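D-glycerate 3-kinase (Cryptococcus neoformans var. grubii serotype A, PDB 6CKG) probably phosphorylates D-glycerate with ATP as phosphate donor. Local coordinates at residues A[81-86]-A[178-183]; A[86-91]-A[152-157]; A[256-261]-A[318-323]. One frame throughout, in Å; residues are numbered along the deposited sequence.

In the fold
Interactions 1 and 3 sit at the C-terminal ends of strands in one mixed sheet, whose five parallel strands run in the 2-3-1-4-5 order of P-loop kinases. Interaction 1 joins strands 79-83 and 176-180; interaction 3 sets the start of helix 258-273 against the turn between strands 313-318 and 324-329, its centre about 20 Å from that of interaction 1. Interaction 2, about 14 Å from interaction 1 between centres, fastens the hairpin beginning with strand 146-153 to the loop leaving strand 79-83. Along the chain it falls between the two segments of interaction 1, sharing Asp86, and the Asp85-Lys154 salt bridge ties the two together. Interaction 3 follows later, its centre about 27 Å from interaction 2.

Interaction 1 (A[81-86]-A[178-183]); sequences TMSLDD and IFEGWM. With EDO (1,2-ethanediol), chain C; EDO (1,2-ethanediol), chain D.
Glu180 carries CG between its backbone N and carbonyl carbon (chi1 56°) and bends again at CG, which brings its carboxylate back over the strand to Ser83, with OE2 3.1 Å from Ser83 OG. Phe179 lies on the other face of the sheet, where a chi1 of 175° (CG anti to the backbone N) lays its ring beside Met82. There Met82 folds at its thioether so that CE lies over the ring toward its rim, a Met-aromatic contact with SD 5.3 Å from the Phe179 centroid. Helix 118-129 covers this side through Leu121.

Three backbone hydrogen bonds join the segments, Met82 N to Ile178 O at 2.7 Å, Glu180 N to Met82 O at 2.9 Å and Leu84 N to Glu180 O at 2.8 Å. Past the strand ends, Leu84 CD2 packs tightly on Met183 CG at 3.5 Å. Asp85 OD1 receives two waters, one bound to Trp182 N and the other weakly to Trp182 NE1, while its OD2 forms a salt bridge with Lys154. The parallel pairing of strands 79-83 and 176-180, the latter next to strand 48-53 that leads into the P-loop, belongs to the 2-3-1-4-5 sheet of P-loop kinases.

Interaction 2 (A[86-91]-A[152-157]); sequences DFYLTH and YDKSLF. With EDO (1,2-ethanediol), chain C.
Tyr152 and Tyr88 form a T-shaped aromatic pair that joins the end of strand 146-153, in the two-stranded hairpin, to the loop between strand 79-83 and helix 91-100. Tyr152 loses the most surface here. The edge of the Tyr88 ring points at the face of the Tyr152 ring, with Tyr88 CD2 above it toward the rim; the centroids are 5.0 Å apart and the planes inclined at 64°. Tyr88 CB lies over the same ring, 3.8 Å from its centroid, as a CH-pi contact, so one residue covers the phenol with both its methylene and its ring. Lys154 CE lies at the edge of the Tyr88 ring, on the way to the NZ salt bridge with Asp85, and His116 meets that ring with nearly parallel planes.

The second focus is His91, the first residue of helix 91-100. Its CG stands anti to the backbone N (chi1 -172°), which holds the imidazole out against Phe157. The two rings stack face to face, centroids 3.7 Å apart and planes only 4° from parallel, and the side chains arrive from opposite directions. Phe157 CB adds a CH-pi contact over the imidazole. The NE2 atom of His91 is hydrogen-bonded to Glu160 OE1, which helps to fix the rotation of the ring. Phe157 is exposed and also touches a crystal neighbour, so its position may owe something to the lattice. It follows a type I turn from Asp153 to Leu156, within which Asp153 OD1 accepts from Ser155 N to make an Asx turn.

Polar links complete the contact. A water bridges Leu89 O and Tyr152 OH at 2.7 Å from each. Asp86, at the start of the loop, accepts from Tyr152 N on the anti side of OD1, 3.0 Å away.

Interaction 3 (A[256-261]-A[318-323]); sequences LSYVWT and VNIKRE
The Tyr258 ring has one face covered by Ile320, whose CB stands 3.9 Å above the plane over the ring centre, almost exactly on the normal. At the ring edge, in the plane, lies Val318 O, 3.7 Å from Tyr258 CE2. The same CE2 comes within 3.3 Å of Ile320 N, so the phenol ring rests on backbone as well as on side chain. Pro253, at the end of strand 247-253, also touches this tyrosine.

Ile320 has CG1 anti to its backbone N (chi1 -165°), and together with a chi2 of 144°, away from the usual staggered values, this carries CD1 along the tyrosine ring to 3.6 Å from Tyr258 CD1. The methyl reaches on to Thr261 CG2, at 4.0 Å, the two side chains crossing at about a right angle. Because Tyr258 and Thr261 are one helical turn apart, the isoleucine is gripped by one side of helix 258-273. A water supplies the polar link, 2.6 Å from Tyr258 OH and accepting from Ile320 N.

The segment 318-323 is stiffened from within. Asn319 OD1 accepts from Glu323 N, which lies above the carbonyl plane, while Asn319 ND2 donates in its own amide plane to Glu323 OE1 along a nearly straight bond (176°). Arg322 is braced on the helix side by a cation-pi contact with Trp262 and by Gln265 OE1, and its NE reaches Gly57 O in the P-loop.

Arg322 N bonds to Asn319 O at 2.8 Å and Asn319 N to Glu323 O at 3.0 Å, with Arg322 in the left-handed helical region: a type I turn with a G1 beta bulge, closing the antiparallel hairpin at the edge of the kinase sheet.

Interaction 1 (A[81-86]-A[178-183])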
loop_
_atom_site.group_PDB
_atom_site.type_symbol
_atom_site.label_atom_id
_atom_site.label_comp_id
_atom_site.label_asym_id
_atom_site.label_seq_id
_atom_site.Cartn_x
_atom_site.Cartn_y
_atom_site.Cartn_z
ATOM N N THR A 81 0.121 4.448 12.485
ATOM C CA THR A 81 -0.139 3.796 11.205
ATOM C C THR A 81 -0.461 4.826 10.131
ATOM O O THR A 81 -1.268 5.739 10.361
ATOM C CB THR A 81 -1.291 2.799 11.313
ATOM O OG1 THR A 81 -0.935 1.754 12.217
ATOM C CG2 THR A 81 -1.585 2.181 9.929
ATOM N N MET A 82 0.174 4.677 8.964
ATOM C CA MET A 82 -0.181 5.397 7.744
ATOM C C MET A 82 -0.732 4.400 6.732
ATOM O O MET A 82 -0.054 3.422 6.385
ATOM C CB MET A 82 1.030 6.122 7.144
ATOM C CG MET A 82 1.335 7.442 7.797
ATOM S SD MET A 82 2.866 8.187 7.219
ATOM C CE MET A 82 2.562 8.296 5.441
ATOM N N SER A 83 -1.950 4.643 6.259
ATOM C CA SER A 83 -2.558 3.849 5.202
ATOM C C SER A 83 -2.572 4.669 3.917
ATOM O O SER A 83 -3.029 5.813 3.917
ATOM C CB SER A 83 -3.978 3.435 5.581
ATOM O OG SER A 83 -3.974 2.770 6.818
ATOM N N LEU A 84 -2.079 4.079 2.828
ATOM C CA LEU A 84 -1.947 4.817 1.571
ATOM C C LEU A 84 -3.262 5.465 1.128
ATOM O O LEU A 84 -3.267 6.601 0.638
ATOM C CB LEU A 84 -1.425 3.883 0.482
ATOM C CG LEU A 84 -1.173 4.522 -0.883
ATOM C CD1 LEU A 84 -0.044 5.524 -0.746
ATOM C CD2 LEU A 84 -0.808 3.420 -1.885
ATOM N N ASP A 85 -4.386 4.767 1.299
ATOM C CA ASP A 85 -5.665 5.296 0.827
ATOM C C ASP A 85 -6.075 6.567 1.566
ATOM O O ASP A 85 -6.853 7.360 1.033
ATOM C CB ASP A 85 -6.769 4.261 0.995
ATOM C CG ASP A 85 -6.578 3.047 0.126
ATOM O OD1 ASP A 85 -5.484 2.869 -0.468
ATOM O OD2 ASP A 85 -7.543 2.263 0.051
ATOM N N ASP A 86 -5.599 6.771 2.796
ATOM C CA ASP A 86 -5.939 8.005 3.495
ATOM C C ASP A 86 -5.222 9.210 2.909
ATOM O O ASP A 86 -5.523 10.344 3.301
ATOM C CB ASP A 86 -5.613 7.889 4.985
ATOM C CG ASP A 86 -6.602 7.031 5.717
ATOM O OD1 ASP A 86 -7.815 7.288 5.568
ATOM O OD2 ASP A 86 -6.168 6.078 6.411
ATOM N N ILE A 178 3.780 1.780 10.969
ATOM C CA ILE A 178 3.288 0.881 9.934
ATOM C C ILE A 178 2.788 1.747 8.779
ATOM O O ILE A 178 1.886 2.578 8.960
ATOM C CB ILE A 178 2.172 -0.031 10.469
ATOM C CG1 ILE A 178 2.626 -0.791 11.717
ATOM C CG2 ILE A 178 1.700 -1.011 9.380
ATOM C CD1 ILE A 178 3.752 -1.738 11.472
ATOM N N PHE A 179 3.380 1.576 7.599
ATOM C CA PHE A 179 2.986 2.330 6.399
ATOM C C PHE A 179 2.539 1.321 5.345
ATOM O O PHE A 179 3.373 0.671 4.706
ATOM C CB PHE A 179 4.134 3.207 5.902
ATOM C CG PHE A 179 3.838 3.943 4.582
ATOM C CD1 PHE A 179 2.541 4.282 4.223
ATOM C CD2 PHE A 179 4.874 4.272 3.714
ATOM C CE1 PHE A 179 2.275 4.946 3.005
ATOM C CE2 PHE A 179 4.624 4.939 2.510
ATOM C CZ PHE A 179 3.312 5.283 2.168
ATOM N N GLU A 180 1.227 1.168 5.178
ATOM C CA GLU A 180 0.664 0.078 4.398
ATOM C C GLU A 180 -0.087 0.597 3.178
ATOM O O GLU A 180 -0.549 1.742 3.139
ATOM C CB GLU A 180 -0.284 -0.765 5.243
ATOM C CG GLU A 180 -1.388 0.031 5.874
ATOM C CD GLU A 180 -2.746 -0.506 5.510
ATOM O OE1 GLU A 180 -2.856 -1.164 4.450
ATOM O OE2 GLU A 180 -3.700 -0.267 6.280
ATOM N N GLY A 181 -0.227 -0.271 2.183
ATOM C CA GLY A 181 -0.903 0.126 0.964
ATOM C C GLY A 181 -0.898 -0.951 -0.093
ATOM O O GLY A 181 0.046 -1.738 -0.167
ATOM N N TRP A 182 -1.948 -0.987 -0.925
ATOM C CA TRP A 182 -2.062 -2.039 -1.931
ATOM C C TRP A 182 -0.898 -2.009 -2.921
ATOM O O TRP A 182 -0.555 -3.036 -3.504
ATOM C CB TRP A 182 -3.402 -1.910 -2.664
ATOM C CG TRP A 182 -3.445 -0.758 -3.636
ATOM C CD1 TRP A 182 -3.784 0.534 -3.359
ATOM C CD2 TRP A 182 -3.126 -0.798 -5.040
ATOM N NE1 TRP A 182 -3.708 1.304 -4.501
ATOM C CE2 TRP A 182 -3.301 0.509 -5.544
ATOM C CE3 TRP A 182 -2.718 -1.814 -5.914
ATOM C CZ2 TRP A 182 -3.086 0.832 -6.887
ATOM C CZ3 TRP A 182 -2.499 -1.498 -7.252
ATOM C CH2 TRP A 182 -2.679 -0.181 -7.726
ATOM N N MET A 183 -0.283 -0.848 -3.126
ATOM C CA MET A 183 0.828 -0.712 -4.054
ATOM C C MET A 183 2.095 -0.219 -3.369
ATOM O O MET A 183 3.000 0.281 -4.047
ATOM C CB MET A 183 0.450 0.230 -5.215
ATOM C CG MET A 183 -0.070 1.610 -4.765
ATOM S SD MET A 183 -0.180 2.908 -6.052
ATOM C CE MET A 183 1.508 3.512 -6.043
HETATM C C1 EDO C . -4.658 7.915 9.412
HETATM O O1 EDO C . -5.957 7.960 8.786
HETATM C C2 EDO C . -3.591 7.744 8.335
HETATM O O2 EDO C . -3.812 6.499 7.657
HETATM C C1 EDO D . -2.802 -6.277 3.603
HETATM O O1 EDO D . -3.497 -6.795 2.465
HETATM C C2 EDO D . -3.075 -4.784 3.763
HETATM O O2 EDO D . -2.058 -4.017 3.105
HETATM O O HOH W 1 -4.189 0.557 0.086
HETATM O O HOH W 2 -4.670 3.760 -2.942
#

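Interaction 2 (A[86-91]-A[152-157])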
loop_
_atom_site.group_PDB
_atom_site.type_symbol
_atom_site.label_atom_id
_atom_site.label_comp_id
_atom_site.label_asym_id
_atom_site.label_seq_id
_atom_site.Cartn_x
_atom_site.Cartn_y
_atom_site.Cartn_z
ATOM N N ASP A 86 -5.599 6.771 2.796
ATOM C CA ASP A 86 -5.939 8.005 3.495
ATOM C C ASP A 86 -5.222 9.210 2.909
ATOM O O ASP A 86 -5.523 10.344 3.301
ATOM C CB ASP A 86 -5.613 7.889 4.985
ATOM C CG ASP A 86 -6.602 7.031 5.717
ATOM O OD1 ASP A 86 -7.815 7.288 5.568
ATOM O OD2 ASP A 86 -6.168 6.078 6.411
ATOM N N PHE A 87 -4.303 8.982 1.974
ATOM C CA PHE A 87 -3.499 10.018 1.350
ATOM C C PHE A 87 -3.852 10.225 -0.129
ATOM O O PHE A 87 -3.078 10.840 -0.869
ATOM C CB PHE A 87 -2.019 9.681 1.517
ATOM C CG PHE A 87 -1.526 9.818 2.938
ATOM C CD1 PHE A 87 -1.683 8.783 3.853
ATOM C CD2 PHE A 87 -0.902 10.980 3.353
ATOM C CE1 PHE A 87 -1.235 8.920 5.158
ATOM C CE2 PHE A 87 -0.452 11.120 4.667
ATOM C CZ PHE A 87 -0.620 10.094 5.562
ATOM N N TYR A 88 -5.012 9.751 -0.574
ATOM C CA TYR A 88 -5.500 10.150 -1.895
ATOM C C TYR A 88 -5.575 11.673 -2.011
ATOM O O TYR A 88 -5.753 12.387 -1.018
ATOM C CB TYR A 88 -6.892 9.571 -2.155
ATOM C CG TYR A 88 -6.967 8.116 -2.580
ATOM C CD1 TYR A 88 -6.177 7.616 -3.618
ATOM C CD2 TYR A 88 -7.871 7.260 -1.970
ATOM C CE1 TYR A 88 -6.282 6.298 -3.997
ATOM C CE2 TYR A 88 -7.985 5.954 -2.343
ATOM C CZ TYR A 88 -7.195 5.466 -3.350
ATOM O OH TYR A 88 -7.340 4.146 -3.706
ATOM N N LEU A 89 -5.442 12.168 -3.247
ATOM C CA LEU A 89 -5.706 13.570 -3.544
ATOM C C LEU A 89 -7.062 13.986 -2.999
ATOM O O LEU A 89 -7.988 13.174 -2.894
ATOM C CB LEU A 89 -5.687 13.822 -5.065
ATOM C CG LEU A 89 -4.361 13.572 -5.775
ATOM C CD1 LEU A 89 -4.591 13.583 -7.306
ATOM C CD2 LEU A 89 -3.344 14.631 -5.334
ATOM N N THR A 90 -7.180 15.267 -2.650
ATOM C CA THR A 90 -8.501 15.812 -2.383
ATOM C C THR A 90 -9.352 15.644 -3.638
ATOM O O THR A 90 -8.829 15.476 -4.739
ATOM C CB THR A 90 -8.430 17.293 -1.998
ATOM O OG1 THR A 90 -7.983 18.050 -3.125
ATOM C CG2 THR A 90 -7.480 17.518 -0.832
ATOM N N HIS A 91 -10.680 15.673 -3.469
ATOM C CA HIS A 91 -11.554 15.539 -4.632
ATOM C C HIS A 91 -11.253 16.610 -5.681
ATOM O O HIS A 91 -11.230 16.325 -6.885
ATOM C CB HIS A 91 -13.026 15.608 -4.207
ATOM C CG HIS A 91 -13.985 15.283 -5.315
ATOM N ND1 HIS A 91 -14.632 16.253 -6.050
ATOM C CD2 HIS A 91 -14.387 14.094 -5.825
ATOM C CE1 HIS A 91 -15.397 15.678 -6.961
ATOM N NE2 HIS A 91 -15.262 14.368 -6.849
ATOM N N TYR A 152 -9.369 9.781 4.819
ATOM C CA TYR A 152 -10.060 9.885 3.536
ATOM C C TYR A 152 -11.414 9.187 3.633
ATOM O O TYR A 152 -11.492 8.023 4.047
ATOM C CB TYR A 152 -9.200 9.291 2.415
ATOM C CG TYR A 152 -9.733 9.516 1.003
ATOM C CD1 TYR A 152 -9.418 10.680 0.284
ATOM C CD2 TYR A 152 -10.534 8.566 0.394
ATOM C CE1 TYR A 152 -9.890 10.887 -1.014
ATOM C CE2 TYR A 152 -11.000 8.750 -0.913
ATOM C CZ TYR A 152 -10.679 9.915 -1.602
ATOM O OH TYR A 152 -11.134 10.092 -2.879
ATOM N N ASP A 153 -12.486 9.904 3.271
ATOM C CA ASP A 153 -13.851 9.390 3.372
ATOM C C ASP A 153 -14.298 9.019 1.962
ATOM O O ASP A 153 -14.681 9.879 1.166
ATOM C CB ASP A 153 -14.771 10.408 4.036
ATOM C CG ASP A 153 -16.204 9.912 4.184
ATOM O OD1 ASP A 153 -16.585 8.898 3.565
ATOM O OD2 ASP A 153 -16.963 10.558 4.920
ATOM N N LYS A 154 -14.264 7.721 1.665
ATOM C CA LYS A 154 -14.555 7.243 0.321
ATOM C C LYS A 154 -16.003 7.451 -0.085
ATOM O O LYS A 154 -16.311 7.327 -1.271
ATOM C CB LYS A 154 -14.194 5.762 0.218
ATOM C CG LYS A 154 -12.743 5.494 0.555
ATOM C CD LYS A 154 -12.361 4.021 0.386
ATOM C CE LYS A 154 -10.840 3.868 0.327
ATOM N NZ LYS A 154 -10.430 2.464 0.522
ATOM N N SER A 155 -16.894 7.764 0.855
ATOM C CA SER A 155 -18.299 7.927 0.522
ATOM C C SER A 155 -18.636 9.314 -0.008
ATOM O O SER A 155 -19.707 9.483 -0.598
ATOM C CB SER A 155 -19.177 7.637 1.747
ATOM O OG SER A 155 -19.103 8.668 2.719
ATOM N N LEU A 156 -17.768 10.305 0.188
ATOM C CA LEU A 156 -18.115 11.669 -0.196
ATOM C C LEU A 156 -18.227 11.792 -1.714
ATOM O O LEU A 156 -17.726 10.960 -2.472
ATOM C CB LEU A 156 -17.085 12.658 0.352
ATOM C CG LEU A 156 -17.030 12.638 1.883
ATOM C CD1 LEU A 156 -15.877 13.491 2.411
ATOM C CD2 LEU A 156 -18.360 13.076 2.449
ATOM N N PHE A 157 -18.919 12.840 -2.153
ATOM C CA PHE A 157 -19.193 13.056 -3.569
ATOM C C PHE A 157 -19.802 11.803 -4.191
ATOM O O PHE A 157 -19.362 11.315 -5.234
ATOM C CB PHE A 157 -17.931 13.509 -4.309
ATOM C CG PHE A 157 -17.520 14.918 -3.972
ATOM C CD1 PHE A 157 -18.061 16.000 -4.665
ATOM C CD2 PHE A 157 -16.625 15.165 -2.938
ATOM C CE1 PHE A 157 -17.706 17.311 -4.343
ATOM C CE2 PHE A 157 -16.266 16.466 -2.603
ATOM C CZ PHE A 157 -16.800 17.544 -3.307
HETATM C C1 EDO C . -4.658 7.915 9.412
HETATM O O1 EDO C . -5.957 7.960 8.786
HETATM C C2 EDO C . -3.591 7.744 8.335
HETATM O O2 EDO C . -3.812 6.499 7.657
HETATM O O HOH W 3 -9.825 5.667 3.670
HETATM O O HOH W 4 -9.512 11.516 -4.441
#

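Interaction 3 (A[256-261]-A[318-323])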
loop_
_atom_site.group_PDB
_atom_site.type_symbol
_atom_site.label_atom_id
_atom_site.label_comp_id
_atom_site.label_asym_id
_atom_site.label_seq_id
_atom_site.Cartn_x
_atom_site.Cartn_y
_atom_site.Cartn_z
ATOM N N LEU A 256 -2.346 -14.451 -8.609
ATOM C CA LEU A 256 -2.970 -13.139 -8.659
ATOM C C LEU A 256 -4.476 -13.225 -8.883
ATOM O O LEU A 256 -5.187 -12.250 -8.615
ATOM C CB LEU A 256 -2.301 -12.309 -9.759
ATOM C CG LEU A 256 -1.800 -10.883 -9.503
ATOM C CD1 LEU A 256 -1.301 -10.650 -8.070
ATOM C CD2 LEU A 256 -0.697 -10.559 -10.514
ATOM N N SER A 257 -4.984 -14.366 -9.357
ATOM C CA SER A 257 -6.424 -14.505 -9.557
ATOM C C SER A 257 -7.197 -14.406 -8.252
ATOM O O SER A 257 -8.382 -14.051 -8.272
ATOM C CB SER A 257 -6.741 -15.834 -10.238
ATOM O OG SER A 257 -6.473 -16.918 -9.366
ATOM N N TYR A 258 -6.554 -14.708 -7.116
ATOM C CA TYR A 258 -7.235 -14.625 -5.828
ATOM C C TYR A 258 -7.780 -13.225 -5.572
ATOM O O TYR A 258 -8.796 -13.073 -4.886
ATOM C CB TYR A 258 -6.287 -15.020 -4.684
ATOM C CG TYR A 258 -5.718 -16.434 -4.726
ATOM C CD1 TYR A 258 -6.104 -17.349 -5.707
ATOM C CD2 TYR A 258 -4.793 -16.849 -3.773
ATOM C CE1 TYR A 258 -5.577 -18.623 -5.738
ATOM C CE2 TYR A 258 -4.264 -18.126 -3.795
ATOM C CZ TYR A 258 -4.658 -19.007 -4.779
ATOM O OH TYR A 258 -4.127 -20.275 -4.792
ATOM N N VAL A 259 -7.135 -12.194 -6.120
ATOM C CA VAL A 259 -7.512 -10.823 -5.780
ATOM C C VAL A 259 -8.953 -10.540 -6.186
ATOM O O VAL A 259 -9.710 -9.914 -5.430
ATOM C CB VAL A 259 -6.532 -9.825 -6.422
ATOM C CG1 VAL A 259 -6.949 -8.401 -6.115
ATOM C CG2 VAL A 259 -5.112 -10.088 -5.933
ATOM N N TRP A 260 -9.356 -10.998 -7.378
ATOM C CA TRP A 260 -10.753 -10.895 -7.796
ATOM C C TRP A 260 -11.670 -11.625 -6.825
ATOM O O TRP A 260 -12.697 -11.089 -6.393
ATOM C CB TRP A 260 -10.943 -11.486 -9.197
ATOM C CG TRP A 260 -10.616 -10.600 -10.360
ATOM C CD1 TRP A 260 -11.353 -9.544 -10.830
ATOM C CD2 TRP A 260 -9.494 -10.730 -11.244
ATOM N NE1 TRP A 260 -10.741 -8.994 -11.935
ATOM C CE2 TRP A 260 -9.599 -9.703 -12.210
ATOM C CE3 TRP A 260 -8.402 -11.606 -11.304
ATOM C CZ2 TRP A 260 -8.655 -9.531 -13.223
ATOM C CZ3 TRP A 260 -7.467 -11.432 -12.311
ATOM C CH2 TRP A 260 -7.600 -10.404 -13.256
ATOM N N THR A 261 -11.329 -12.875 -6.507
ATOM C CA THR A 261 -12.174 -13.686 -5.638
ATOM C C THR A 261 -12.311 -13.051 -4.256
ATOM O O THR A 261 -13.417 -12.941 -3.717
ATOM C CB THR A 261 -11.592 -15.095 -5.534
ATOM O OG1 THR A 261 -11.479 -15.659 -6.847
ATOM C CG2 THR A 261 -12.475 -15.979 -4.657
ATOM N N VAL A 318 0.289 -17.033 0.647
ATOM C CA VAL A 318 -0.986 -17.500 1.181
ATOM C C VAL A 318 -1.802 -18.182 0.085
ATOM O O VAL A 318 -1.671 -17.875 -1.107
ATOM C CB VAL A 318 -1.779 -16.335 1.817
ATOM C CG1 VAL A 318 -1.005 -15.740 2.989
ATOM C CG2 VAL A 318 -2.073 -15.268 0.785
ATOM N N ASN A 319 -2.651 -19.127 0.498
ATOM C CA ASN A 319 -3.564 -19.771 -0.433
ATOM C C ASN A 319 -4.866 -18.971 -0.484
ATOM O O ASN A 319 -4.984 -17.901 0.119
ATOM C CB ASN A 319 -3.789 -21.244 -0.066
ATOM C CG ASN A 319 -4.405 -21.439 1.319
ATOM O OD1 ASN A 319 -4.956 -20.516 1.920
ATOM N ND2 ASN A 319 -4.315 -22.668 1.824
ATOM N N ILE A 320 -5.863 -19.490 -1.205
ATOM C CA ILE A 320 -7.087 -18.727 -1.419
ATOM C C ILE A 320 -7.877 -18.577 -0.129
ATOM O O ILE A 320 -8.648 -17.621 0.017
ATOM C CB ILE A 320 -7.941 -19.363 -2.534
ATOM C CG1 ILE A 320 -9.007 -18.369 -3.010
ATOM C CG2 ILE A 320 -8.569 -20.669 -2.057
ATOM C CD1 ILE A 320 -9.303 -18.445 -4.505
ATOM N N LYS A 321 -7.689 -19.481 0.828
ATOM C CA LYS A 321 -8.291 -19.331 2.142
ATOM C C LYS A 321 -7.468 -18.438 3.058
ATOM O O LYS A 321 -7.716 -18.418 4.267
ATOM C CB LYS A 321 -8.493 -20.702 2.788
ATOM C CG LYS A 321 -9.482 -21.591 2.045
ATOM C CD LYS A 321 -9.457 -23.002 2.603
ATOM C CE LYS A 321 -10.815 -23.420 3.120
ATOM N NZ LYS A 321 -10.765 -24.802 3.679
ATOM N N ARG A 322 -6.497 -17.715 2.501
ATOM C CA ARG A 322 -5.657 -16.764 3.225
ATOM C C ARG A 322 -4.788 -17.441 4.272
ATOM O O ARG A 322 -4.252 -16.770 5.156
ATOM C CB ARG A 322 -6.494 -15.654 3.870
ATOM C CG ARG A 322 -7.378 -14.916 2.884
ATOM C CD ARG A 322 -8.260 -13.909 3.601
ATOM N NE ARG A 322 -9.042 -13.095 2.669
ATOM C CZ ARG A 322 -10.242 -13.432 2.206
ATOM N NH1 ARG A 322 -10.879 -12.622 1.369
ATOM N NH2 ARG A 322 -10.807 -14.575 2.584
ATOM N N GLU A 323 -4.630 -18.756 4.180
ATOM C CA GLU A 323 -3.758 -19.481 5.092
ATOM C C GLU A 323 -2.320 -19.403 4.603
ATOM O O GLU A 323 -2.052 -19.528 3.408
ATOM C CB GLU A 323 -4.200 -20.938 5.197
ATOM C CG GLU A 323 -5.623 -21.102 5.686
ATOM C CD GLU A 323 -6.205 -22.462 5.357
ATOM O OE1 GLU A 323 -5.605 -23.190 4.534
ATOM O OE2 GLU A 323 -7.268 -22.798 5.923
HETATM O O HOH W 5 -5.418 -21.765 -3.067
#